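Local structure of geranyl diphosphate synthase small subunit (Antirrhinum majus, 3QKC) at residues A73-L76 and M77-A80; G152-E155 and G156-H159; E173-C176 and K177-G181; V212-V215 and Q216-G220. The protein probably acts as the small, regulatory subunit of geranyl diphosphate synthase, which joins dimethylallyl and isopentenyl diphosphates into the C10 precursor of monoterpenes. All blocks are in the same frame, centred on the assembly; numbering follows the deposited sequence.

Contact 1 (A73-L76 and M77-A80); sequences AVHL and MHVA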
loop_
_atom_site.group_PDB
_atom_site.type_symbol
_atom_site.label_atom_id
_atom_site.label_comp_id
_atom_site.label_asym_id
_atom_site.label_seq_id
_atom_site.Cartn_x
_atom_site.Cartn_y
_atom_site.Cartn_z
ATOM N N ALA A 73 10.518 -5.241 -1.717
ATOM C CA ALA A 73 9.417 -4.286 -1.617
ATOM C C ALA A 73 9.672 -3.076 -2.528
ATOM O O ALA A 73 8.755 -2.596 -3.210
ATOM C CB ALA A 73 9.192 -3.860 -0.158
ATOM N N VAL A 74 10.925 -2.620 -2.582
ATOM C CA VAL A 74 11.278 -1.479 -3.439
ATOM C C VAL A 74 10.972 -1.828 -4.897
ATOM O O VAL A 74 10.350 -1.035 -5.623
ATOM C CB VAL A 74 12.750 -1.054 -3.251
ATOM C CG1 VAL A 74 13.187 -0.089 -4.359
ATOM C CG2 VAL A 74 12.953 -0.436 -1.867
ATOM N N HIS A 75 11.398 -3.024 -5.309
ATOM C CA HIS A 75 11.159 -3.511 -6.650
ATOM C C HIS A 75 9.672 -3.532 -6.938
ATOM O O HIS A 75 9.251 -3.069 -7.978
ATOM C CB HIS A 75 11.768 -4.905 -6.869
ATOM C CG HIS A 75 11.378 -5.533 -8.175
ATOM N ND1 HIS A 75 11.882 -5.113 -9.389
ATOM C CD2 HIS A 75 10.516 -6.536 -8.459
ATOM C CE1 HIS A 75 11.359 -5.837 -10.362
ATOM N NE2 HIS A 75 10.527 -6.710 -9.823
ATOM N N LEU A 76 8.882 -4.037 -6.000
ATOM C CA LEU A 76 7.419 -4.108 -6.146
ATOM C C LEU A 76 6.731 -2.742 -6.223
ATOM O O LEU A 76 5.796 -2.564 -7.024
ATOM C CB LEU A 76 6.798 -4.971 -5.030
ATOM C CG LEU A 76 7.101 -6.494 -5.133
ATOM C CD1 LEU A 76 6.895 -7.171 -3.788
ATOM C CD2 LEU A 76 6.257 -7.199 -6.206
ATOM N N MET A 77 7.185 -1.763 -5.430
ATOM C CA MET A 77 6.586 -0.422 -5.539
ATOM C C MET A 77 6.777 0.053 -6.960
ATOM O O MET A 77 5.853 0.589 -7.571
ATOM C CB MET A 77 7.196 0.610 -4.572
ATOM C CG MET A 77 6.962 0.357 -3.088
ATOM S SD MET A 77 5.250 0.113 -2.568
ATOM C CE MET A 77 5.290 -1.694 -2.457
ATOM N N HIS A 78 7.996 -0.141 -7.461
ATOM C CA HIS A 78 8.371 0.223 -8.818
ATOM C C HIS A 78 7.510 -0.481 -9.859
ATOM O O HIS A 78 7.077 0.157 -10.835
ATOM C CB HIS A 78 9.860 -0.076 -9.045
ATOM C CG HIS A 78 10.255 -0.252 -10.490
ATOM N ND1 HIS A 78 10.447 0.807 -11.352
ATOM C CD2 HIS A 78 10.580 -1.369 -11.192
ATOM C CE1 HIS A 78 10.828 0.352 -12.533
ATOM N NE2 HIS A 78 10.924 -0.967 -12.458
ATOM N N VAL A 79 7.300 -1.787 -9.665
ATOM C CA VAL A 79 6.432 -2.580 -10.536
ATOM C C VAL A 79 5.009 -2.054 -10.487
ATOM O O VAL A 79 4.351 -1.933 -11.535
ATOM C CB VAL A 79 6.442 -4.103 -10.178
ATOM C CG1 VAL A 79 5.270 -4.841 -10.860
ATOM C CG2 VAL A 79 7.755 -4.740 -10.582
ATOM N N ALA A 80 4.521 -1.739 -9.290
ATOM C CA ALA A 80 3.173 -1.193 -9.196
ATOM C C ALA A 80 3.035 0.137 -9.968
ATOM O O ALA A 80 2.100 0.298 -10.761
ATOM C CB ALA A 80 2.700 -1.075 -7.757
#
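Val79 lays a methyl group over one face of the His75 imidazole. The two residues are four apart on helix 68-85 of the all-helical prenyl synthase fold; most of the contact is buried. The contact is an i to i+4 CH-pi interaction. Val79 CG2 is 3.8 Å from the centroid of the His75 ring and displaced toward its rim, with NE2 as the nearest ring atom. In His75 the first torsion (chi1 172°) puts CG opposite the backbone N and swings the ring beside its own carbonyl, toward the following turn. NE2 then bonds to the backbone O of Thr41, which anchors the ring. His78 NE2 is bonded in the same way to Pro45 O.

Met77 runs along the other flank. Its CB lies 3.7 Å from Val74 O. CG moves closer to the previous turn and is 3.5 Å from Ala73 O. Bends at chi2 and chi3 carry the chain through SD and bring CE back to 3.7 Å from Ala73 O and 4.4 Å from Leu76 CB. This side chain packs on Val147 and Met148 of helix 134-148. Leu76, Val79 and Ala80 instead meet Ile115 of helix 105-126. Four backbone bonds of alpha-helical spacing join the segments. One of them runs from Val79 N to His75 O (2.9 Å), and the same oxygen lies in the plane of the His78 ring, 3.9 Å from His78 CD2 at its edge.

Contact 2 (G152-E155 and G156-H159); sequences GIVE and GQYH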
loop_
_atom_site.group_PDB
_atom_site.type_symbol
_atom_site.label_atom_id
_atom_site.label_comp_id
_atom_site.label_asym_id
_atom_site.label_seq_id
_atom_site.Cartn_x
_atom_site.Cartn_y
_atom_site.Cartn_z
ATOM N N GLY A 152 6.317 11.071 -2.990
ATOM C CA GLY A 152 7.129 10.350 -3.943
ATOM C C GLY A 152 6.488 10.126 -5.286
ATOM O O GLY A 152 6.116 11.080 -5.969
ATOM N N ILE A 153 6.359 8.851 -5.660
ATOM C CA ILE A 153 6.028 8.475 -7.034
ATOM C C ILE A 153 4.737 9.098 -7.572
ATOM O O ILE A 153 4.701 9.532 -8.713
ATOM C CB ILE A 153 5.991 6.943 -7.220
ATOM C CG1 ILE A 153 7.405 6.368 -7.198
ATOM C CG2 ILE A 153 5.328 6.565 -8.544
ATOM C CD1 ILE A 153 7.440 4.874 -7.000
ATOM N N VAL A 154 3.691 9.121 -6.750
ATOM C CA VAL A 154 2.373 9.602 -7.164
ATOM C C VAL A 154 2.384 11.141 -7.328
ATOM O O VAL A 154 1.696 11.679 -8.198
ATOM C CB VAL A 154 1.238 9.033 -6.221
ATOM C CG1 VAL A 154 -0.031 9.809 -6.340
ATOM C CG2 VAL A 154 0.963 7.514 -6.541
ATOM N N GLU A 155 3.189 11.830 -6.516
ATOM C CA GLU A 155 3.450 13.266 -6.716
ATOM C C GLU A 155 4.070 13.459 -8.110
ATOM O O GLU A 155 3.594 14.273 -8.903
ATOM C CB GLU A 155 4.410 13.818 -5.644
ATOM C CG GLU A 155 3.946 15.071 -4.852
ATOM C CD GLU A 155 3.618 16.308 -5.683
ATOM O OE1 GLU A 155 4.296 17.364 -5.496
ATOM O OE2 GLU A 155 2.659 16.249 -6.496
ATOM N N GLY A 156 5.121 12.690 -8.397
ATOM C CA GLY A 156 5.787 12.712 -9.697
ATOM C C GLY A 156 4.842 12.446 -10.850
ATOM O O GLY A 156 4.793 13.211 -11.815
ATOM N N GLN A 157 4.069 11.370 -10.751
ATOM C CA GLN A 157 3.139 11.028 -11.820
ATOM C C GLN A 157 2.092 12.142 -12.035
ATOM O O GLN A 157 1.713 12.427 -13.173
ATOM C CB GLN A 157 2.450 9.699 -11.545
ATOM C CG GLN A 157 3.368 8.471 -11.389
ATOM C CD GLN A 157 2.571 7.252 -10.956
ATOM O OE1 GLN A 157 1.485 7.385 -10.403
ATOM N NE2 GLN A 157 3.089 6.067 -11.229
ATOM N N TYR A 158 1.647 12.757 -10.940
ATOM C CA TYR A 158 0.715 13.901 -10.984
ATOM C C TYR A 158 1.274 15.029 -11.863
ATOM O O TYR A 158 0.590 15.496 -12.762
ATOM C CB TYR A 158 0.346 14.396 -9.564
ATOM C CG TYR A 158 -0.641 15.565 -9.491
ATOM C CD1 TYR A 158 -0.194 16.898 -9.436
ATOM C CD2 TYR A 158 -2.014 15.338 -9.458
ATOM C CE1 TYR A 158 -1.100 17.974 -9.367
ATOM C CE2 TYR A 158 -2.924 16.386 -9.390
ATOM C CZ TYR A 158 -2.468 17.704 -9.345
ATOM O OH TYR A 158 -3.385 18.726 -9.274
ATOM N N HIS A 159 2.516 15.443 -11.630
ATOM C CA HIS A 159 3.092 16.537 -12.441
ATOM C C HIS A 159 3.547 16.100 -13.828
ATOM O O HIS A 159 3.705 16.928 -14.723
ATOM C CB HIS A 159 4.231 17.245 -11.710
ATOM C CG HIS A 159 3.814 17.869 -10.424
ATOM N ND1 HIS A 159 3.080 19.033 -10.366
ATOM C CD2 HIS A 159 4.018 17.485 -9.143
ATOM C CE1 HIS A 159 2.855 19.343 -9.100
ATOM N NE2 HIS A 159 3.413 18.417 -8.338
#
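The Glu155 carboxylate meets the imidazole of His159 one helical turn later. His159 NE2 gives a weak hydrogen bond to Glu155 OE1 (3.2 Å, 143° at the hydrogen). Glu155 OE2 is 2.9 Å from the same His159 NE2. The carboxylate and ring planes are 69° apart, and OE1 lies at the ring edge, in its plane. The stronger partner of OE1 is Tyr174 OH, on helix 169-195. OE2 has a weak bond to Ser32 OG of the second subunit. The carboxylate thus sits at a meeting point of two helices and the dimer interface.

These residues belong to the short helix 153-160. Gly152 is its N-cap, and its carbonyl accepts Gly156 N at 3.1 Å, starting the alpha-helical bonding.

On the other flank Gln157 crosses Ile153. Gln157 CG rests 3.2 Å from Ile153 O, and its NE2 is 3.5 Å from Ile153 CG2. That nitrogen is bonded to Glu85 OE1, whereas the buried OE1 of Gln157 has no polar partner in the model. OE1 faces Val154 CG2 at 3.9 Å. Tyr158 CD1 sits over the centre of the His159 ring, 3.9 Å above its plane, while the Tyr158 side chain also packs on Pro30 of the second subunit.

Contact 3 (E173-C176 and K177-G181); sequences EYVC and KKKEG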
loop_
_atom_site.group_PDB
_atom_site.type_symbol
_atom_site.label_atom_id
_atom_site.label_comp_id
_atom_site.label_asym_id
_atom_site.label_seq_id
_atom_site.Cartn_x
_atom_site.Cartn_y
_atom_site.Cartn_z
ATOM N N GLU A 173 12.993 17.535 -14.411
ATOM C CA GLU A 173 13.859 17.176 -13.292
ATOM C C GLU A 173 13.050 16.858 -12.040
ATOM O O GLU A 173 13.306 15.852 -11.389
ATOM C CB GLU A 173 14.884 18.275 -12.985
ATOM C CG GLU A 173 15.914 17.852 -11.931
ATOM C CD GLU A 173 17.035 18.855 -11.719
ATOM O OE1 GLU A 173 17.129 19.850 -12.477
ATOM O OE2 GLU A 173 17.838 18.637 -10.781
ATOM N N TYR A 174 12.074 17.711 -11.713
ATOM C CA TYR A 174 11.233 17.511 -10.533
ATOM C C TYR A 174 10.542 16.149 -10.557
ATOM O O TYR A 174 10.464 15.476 -9.532
ATOM C CB TYR A 174 10.175 18.611 -10.381
ATOM C CG TYR A 174 9.317 18.457 -9.131
ATOM C CD1 TYR A 174 9.876 18.601 -7.863
ATOM C CD2 TYR A 174 7.956 18.144 -9.216
ATOM C CE1 TYR A 174 9.112 18.454 -6.710
ATOM C CE2 TYR A 174 7.181 17.996 -8.062
ATOM C CZ TYR A 174 7.773 18.152 -6.810
ATOM O OH TYR A 174 7.024 18.020 -5.654
ATOM N N VAL A 175 10.021 15.777 -11.723
ATOM C CA VAL A 175 9.381 14.484 -11.908
ATOM C C VAL A 175 10.375 13.337 -11.666
ATOM O O VAL A 175 10.024 12.349 -11.009
ATOM C CB VAL A 175 8.678 14.399 -13.291
ATOM C CG1 VAL A 175 8.353 12.951 -13.663
ATOM C CG2 VAL A 175 7.411 15.266 -13.298
ATOM N N CYS A 176 11.613 13.485 -12.156
ATOM C CA CYS A 176 12.667 12.486 -11.958
ATOM C C CYS A 176 13.066 12.328 -10.499
ATOM O O CYS A 176 13.264 11.212 -10.007
ATOM C CB CYS A 176 13.894 12.818 -12.795
ATOM S SG CYS A 176 13.644 12.540 -14.556
ATOM N N LYS A 177 13.171 13.459 -9.815
ATOM C CA LYS A 177 13.412 13.505 -8.396
ATOM C C LYS A 177 12.304 12.821 -7.602
ATOM O O LYS A 177 12.573 12.144 -6.613
ATOM C CB LYS A 177 13.556 14.966 -7.948
ATOM C CG LYS A 177 13.961 15.130 -6.498
ATOM C CD LYS A 177 14.119 16.600 -6.109
ATOM C CE LYS A 177 13.573 16.851 -4.701
ATOM N NZ LYS A 177 13.735 18.300 -4.303
ATOM N N LYS A 178 11.058 13.003 -8.019
ATOM C CA LYS A 178 9.947 12.449 -7.254
ATOM C C LYS A 178 9.733 10.954 -7.520
ATOM O O LYS A 178 9.276 10.228 -6.645
ATOM C CB LYS A 178 8.655 13.247 -7.479
ATOM C CG LYS A 178 8.257 14.157 -6.274
ATOM C CD LYS A 178 9.418 15.054 -5.788
ATOM C CE LYS A 178 9.175 15.639 -4.367
ATOM N NZ LYS A 178 9.451 14.661 -3.246
ATOM N N LYS A 179 10.074 10.505 -8.714
ATOM C CA LYS A 179 9.880 9.103 -9.068
ATOM C C LYS A 179 11.165 8.316 -8.840
ATOM O O LYS A 179 11.336 7.717 -7.784
ATOM C CB LYS A 179 9.351 8.984 -10.498
ATOM C CG LYS A 179 8.004 9.673 -10.688
ATOM C CD LYS A 179 7.562 9.645 -12.149
ATOM C CE LYS A 179 7.358 8.237 -12.653
ATOM N NZ LYS A 179 7.199 8.194 -14.146
ATOM N N GLU A 180 12.096 8.356 -9.785
ATOM C CA GLU A 180 13.346 7.601 -9.631
ATOM C C GLU A 180 14.157 8.093 -8.439
ATOM O O GLU A 180 14.798 7.305 -7.753
ATOM C CB GLU A 180 14.182 7.629 -10.916
ATOM C CG GLU A 180 13.565 6.869 -12.117
ATOM C CD GLU A 180 12.574 7.714 -12.939
ATOM O OE1 GLU A 180 12.178 8.815 -12.484
ATOM O OE2 GLU A 180 12.185 7.271 -14.052
ATOM N N GLY A 181 14.105 9.401 -8.177
ATOM C CA GLY A 181 14.813 9.973 -7.045
ATOM C C GLY A 181 14.348 9.416 -5.713
ATOM O O GLY A 181 15.152 8.928 -4.909
#
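Tyr174 and Lys178 cross at an angle, with the lysine methylenes lying against the phenol. The two are one turn apart on helix 169-195, which widens into a pi-type turn at 177-181. Lys178 CD is 3.5 Å from Tyr174 CE1, and Lys178 CE is 3.5 Å from Tyr174 OH. The approach to the ring is oblique. An unusual chi1 of -106° and a bend at chi2 lay CD and CE against the ring. The bend at chi4 then turns NZ to the backbone O of Glu151. The tyrosine hydroxyl is bonded to Glu155.

Val175 and Lys179 have a different relation. They lie side by side and point the same way, with Val175 CG1 3.7 Å from Lys179 CD. Lys179 CG is 3.4 Å from Val175 O. Its chain then bends at chi3 and carries NZ into a salt bridge with Glu160. Lys177 leaves on another side, toward Leu210 and Thr214 of helix 199-219, and Glu173 forms a salt bridge with Arg229.

The backbone records the change of pitch. Lys177 N, Lys178 N and Lys179 N bond to carbonyls four residues back. Lys178 N also has a weak bond to Val175 O. Beyond Lys179 the spacing grows. Glu180 N is close to Cys176 O but poorly angled for a bond, and Gly181 N takes that oxygen instead. Gly181 N to Cys176 O measures 2.7 Å, with the donor in the carbonyl plane.

Contact 4 (V212-V215 and Q216-G220); sequences VGTV and QGLLG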
loop_
_atom_site.group_PDB
_atom_site.type_symbol
_atom_site.label_atom_id
_atom_site.label_comp_id
_atom_site.label_asym_id
_atom_site.label_seq_id
_atom_site.Cartn_x
_atom_site.Cartn_y
_atom_site.Cartn_z
ATOM N N VAL A 212 21.471 9.990 -6.996
ATOM C CA VAL A 212 21.629 8.959 -8.033
ATOM C C VAL A 212 20.312 8.526 -8.692
ATOM O O VAL A 212 20.299 8.199 -9.879
ATOM C CB VAL A 212 22.434 7.729 -7.539
ATOM C CG1 VAL A 212 23.893 8.139 -7.264
ATOM C CG2 VAL A 212 21.800 7.084 -6.310
ATOM N N GLY A 213 19.212 8.543 -7.935
ATOM C CA GLY A 213 17.899 8.234 -8.487
ATOM C C GLY A 213 17.414 9.299 -9.441
ATOM O O GLY A 213 16.872 8.992 -10.519
ATOM N N THR A 214 17.614 10.566 -9.059
ATOM C CA THR A 214 17.340 11.672 -9.967
ATOM C C THR A 214 18.172 11.547 -11.257
ATOM O O THR A 214 17.645 11.723 -12.361
ATOM C CB THR A 214 17.564 13.037 -9.295
ATOM O OG1 THR A 214 16.736 13.135 -8.125
ATOM C CG2 THR A 214 17.232 14.178 -10.258
ATOM N N VAL A 215 19.459 11.235 -11.123
ATOM C CA VAL A 215 20.307 10.985 -12.304
ATOM C C VAL A 215 19.757 9.832 -13.166
ATOM O O VAL A 215 19.626 9.974 -14.373
ATOM C CB VAL A 215 21.784 10.757 -11.920
ATOM C CG1 VAL A 215 22.595 10.168 -13.100
ATOM C CG2 VAL A 215 22.401 12.067 -11.426
ATOM N N GLN A 216 19.386 8.725 -12.528
ATOM C CA GLN A 216 18.812 7.578 -13.237
ATOM C C GLN A 216 17.520 7.971 -13.971
ATOM O O GLN A 216 17.314 7.608 -15.144
ATOM C CB GLN A 216 18.582 6.418 -12.262
ATOM C CG GLN A 216 18.866 5.031 -12.844
ATOM C CD GLN A 216 20.363 4.705 -12.977
ATOM O OE1 GLN A 216 21.202 5.580 -13.231
ATOM N NE2 GLN A 216 20.695 3.432 -12.802
ATOM N N GLY A 217 16.670 8.742 -13.297
ATOM C CA GLY A 217 15.515 9.352 -13.938
ATOM C C GLY A 217 15.844 10.177 -15.165
ATOM O O GLY A 217 15.234 9.988 -16.222
ATOM N N LEU A 218 16.797 11.097 -15.025
ATOM C CA LEU A 218 17.174 12.011 -16.105
ATOM C C LEU A 218 17.721 11.301 -17.343
ATOM O O LEU A 218 17.396 11.676 -18.481
ATOM C CB LEU A 218 18.189 13.046 -15.615
ATOM C CG LEU A 218 17.679 14.184 -14.723
ATOM C CD1 LEU A 218 18.843 14.988 -14.163
ATOM C CD2 LEU A 218 16.697 15.085 -15.466
ATOM N N LEU A 219 18.553 10.285 -17.112
ATOM C CA LEU A 219 19.071 9.436 -18.183
ATOM C C LEU A 219 17.939 8.777 -18.953
ATOM O O LEU A 219 18.003 8.673 -20.173
ATOM C CB LEU A 219 20.008 8.369 -17.617
ATOM C CG LEU A 219 21.518 8.613 -17.630
ATOM C CD1 LEU A 219 21.918 9.921 -16.960
ATOM C CD2 LEU A 219 22.215 7.432 -16.966
ATOM N N GLY A 220 16.901 8.356 -18.230
ATOM C CA GLY A 220 15.710 7.731 -18.815
ATOM C C GLY A 220 14.838 8.658 -19.653
ATOM O O GLY A 220 13.859 8.212 -20.266
#
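Val215 and Leu219 lie side by side, one turn apart, and point the same way. They stand near the end of helix 199-219, which packs between helices 169-195 and 227-241 in the all-helical prenyl synthase fold. Val215 CG1 and Leu219 CD1 are 3.9 Å apart. Leu219 reaches this position through a chi1 of -96°, away from the usual staggered values, with chi2 turned to 54°. The same CD1 comes 3.5 Å from Val215 O, so the leucine end is folded back on the preceding turn. Both residues also meet helix 227-241, Val215 at Leu233 and Leu219 at Ile230.

Leu218 has a more regular shape. Its CG is set opposite the carbonyl carbon (chi1 -75°) and leans over Thr214 O at 3.4 Å. Its CD1 is 4.3 Å from Thr214 CG2, a looser apolar contact. Thr214 directs OG1 back along the helix to the carbonyl O of Leu210, which satisfies the buried hydroxyl within its own helix.

Gln216 is bent at chi2. Its CB sits 3.4 Å from Val212 O, and its NE2 has a weak bond to Ser48 OG.

Gly217 N bonds to Gly213 O at 2.8 Å, one of four regular alpha-helical bonds here. Helix 169-195 comes close to the backbone at these two glycines, consistent with their lack of side chains. The chemistry is mostly apolar. Backbone bonds and the threonine hydroxyl hold the helix internally. Leucine, valine, Thr214 and bare glycine backbone meet neighbouring helices, with Leu219 at the exposed end.

How the contacts relate
The four contacts follow one another along the chain, each within a single helix: 68-85, 153-160, 169-195 and 199-219. Contact 3 lies between contacts 2 and 4. Its centre is about 8 Å from the centres of both, and it touches both. Gly156 O of contact 2 packs on Val175 CG2, while Cys176 SG lies against the backbone of Gly217 in contact 4. Contact 1 is nearest the chain centre and touches none of the others; the centres lie about 15 to 17 Å away. Helices 153-160, 169-195 and 199-219, successive in the chain, are thus in contact in that order, and contact 2 alone also reaches the second subunit.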